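Local coordinates for protein neuraminidase (Influenza A virus, PDB 4FVK) that forms tetramers of calcium-binding six-bladed beta-propellers and resembles influenza neuraminidases, although whether it cleaves terminal sialic acid is doubtful, at residues A[98-103]-A[116-121]. Sequence-based numbering, arbitrary orientation.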
# COMPACT_ATOMS: atom_id res chain seq x y z
N MET A 98 -9.56 2.03 -9.88
CA MET A 98 -10.49 2.34 -10.97
C MET A 98 -9.74 2.48 -12.31
O MET A 98 -8.76 3.22 -12.40
CB MET A 98 -11.27 3.62 -10.67
CG MET A 98 -12.35 3.94 -11.68
SD MET A 98 -12.95 5.64 -11.54
CE MET A 98 -14.17 5.49 -10.24
N ILE A 99 -10.19 1.75 -13.33
CA ILE A 99 -9.48 1.68 -14.60
C ILE A 99 -10.16 2.54 -15.66
O ILE A 99 -9.51 3.38 -16.28
CB ILE A 99 -9.44 0.23 -15.17
CG1 ILE A 99 -8.81 -0.78 -14.19
CG2 ILE A 99 -8.75 0.22 -16.52
CD1 ILE A 99 -7.34 -0.55 -13.89
N LEU A 100 -11.46 2.30 -15.88
CA LEU A 100 -12.27 2.99 -16.90
C LEU A 100 -13.75 2.86 -16.56
O LEU A 100 -14.17 1.93 -15.87
CB LEU A 100 -12.02 2.41 -18.31
CG LEU A 100 -10.89 2.92 -19.23
CD1 LEU A 100 -10.77 2.02 -20.44
CD2 LEU A 100 -10.99 4.39 -19.67
N PRO A 101 -14.57 3.80 -17.06
CA PRO A 101 -16.02 3.65 -16.99
C PRO A 101 -16.42 2.48 -17.91
O PRO A 101 -15.75 2.30 -18.93
CB PRO A 101 -16.54 4.96 -17.58
CG PRO A 101 -15.34 5.85 -17.71
CD PRO A 101 -14.17 4.97 -17.86
N GLY A 102 -17.44 1.69 -17.57
CA GLY A 102 -17.84 0.57 -18.42
C GLY A 102 -18.90 -0.29 -17.76
O GLY A 102 -18.97 -0.33 -16.53
N ARG A 103 -19.72 -0.99 -18.55
CA ARG A 103 -20.74 -1.90 -18.00
C ARG A 103 -20.47 -3.35 -18.35
O ARG A 103 -21.00 -4.27 -17.72
CB ARG A 103 -22.16 -1.51 -18.43
CG ARG A 103 -22.33 -1.22 -19.91
CD ARG A 103 -23.78 -1.45 -20.40
NE ARG A 103 -24.79 -0.65 -19.71
CZ ARG A 103 -25.57 -1.10 -18.73
NH1 ARG A 103 -25.46 -2.35 -18.31
NH2 ARG A 103 -26.47 -0.30 -18.17
N VAL A 116 -7.20 -3.16 -22.38
CA VAL A 116 -8.47 -3.17 -21.65
C VAL A 116 -9.56 -2.58 -22.56
O VAL A 116 -9.38 -1.52 -23.11
CB VAL A 116 -8.36 -2.28 -20.36
CG1 VAL A 116 -9.70 -2.14 -19.69
CG2 VAL A 116 -7.32 -2.85 -19.37
N LEU A 117 -10.67 -3.30 -22.73
CA LEU A 117 -11.83 -2.81 -23.50
C LEU A 117 -13.04 -2.66 -22.58
O LEU A 117 -13.29 -3.51 -21.74
CB LEU A 117 -12.19 -3.80 -24.61
CG LEU A 117 -11.08 -4.12 -25.62
CD1 LEU A 117 -10.23 -5.32 -25.16
CD2 LEU A 117 -11.71 -4.37 -27.00
N VAL A 118 -13.79 -1.58 -22.75
CA VAL A 118 -15.03 -1.42 -22.01
C VAL A 118 -16.10 -0.97 -22.99
O VAL A 118 -15.79 -0.37 -24.01
CB VAL A 118 -14.93 -0.36 -20.88
CG1 VAL A 118 -14.01 -0.84 -19.72
CG2 VAL A 118 -14.46 0.99 -21.45
N ALA A 119 -17.35 -1.25 -22.66
CA ALA A 119 -18.48 -0.81 -23.45
C ALA A 119 -19.32 0.12 -22.58
O ALA A 119 -19.53 -0.17 -21.41
CB ALA A 119 -19.30 -2.02 -23.87
N ASN A 120 -19.83 1.20 -23.16
CA ASN A 120 -20.71 2.12 -22.45
C ASN A 120 -21.87 2.57 -23.34
O ASN A 120 -21.73 2.63 -24.56
CB ASN A 120 -19.93 3.36 -21.99
CG ASN A 120 -18.90 3.04 -20.92
OD1 ASN A 120 -19.21 3.05 -19.73
ND2 ASN A 120 -17.66 2.79 -21.33
N GLY A 121 -23.00 2.89 -22.73
CA GLY A 121 -24.18 3.27 -23.49
C GLY A 121 -25.19 2.15 -23.57
O GLY A 121 -24.84 0.96 -23.57
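Asn120 reaches across to Pro101 and Gly102, tying the last strand of one propeller blade, 97-101, to the second strand of the next, 114-120. In Asn120, CB leads to a CG that lies anti to the carbonyl carbon (chi1 -68°) and packs 3.7 Å from Gly102 CA. From there ND2 donates to Pro101 O at 3.1 Å; the bond is nearly straight and lies in the amide plane of Asn120, but it reaches the carbonyl from above its plane. OD1 lies beside Gly102, 3.1 Å from both its N and its CA, though the angle at N is too poor for a hydrogen bond. Asparagine suits the place because its short amide can reach a carbonyl at the end of 97-101 from the end of 114-120. Next door, Arg103 N donates to Ala119 O (3.0 Å). Gly102 lies between these bonds, its CA 3.9 Å from Val118 CB; a bare CA is what lets the backbone come this close to a beta-branched residue. Farther back, Leu100 CD1 meets Val118 CG2 at 4.0 Å and Ile99 CG2 meets Val116 CG1, branched apolar groups filling the buried seam. The Arg103 guanidinium reaches Glu80, a zinc ligand, in a salt bridge. Trp374 of a second subunit packs on Asn120. Strand 97-101 pairs with 81-86, whose Leu82 touches Val116 and Val118, while 114-120 lies between 104-109 and 127-132 in the following four-stranded sheet.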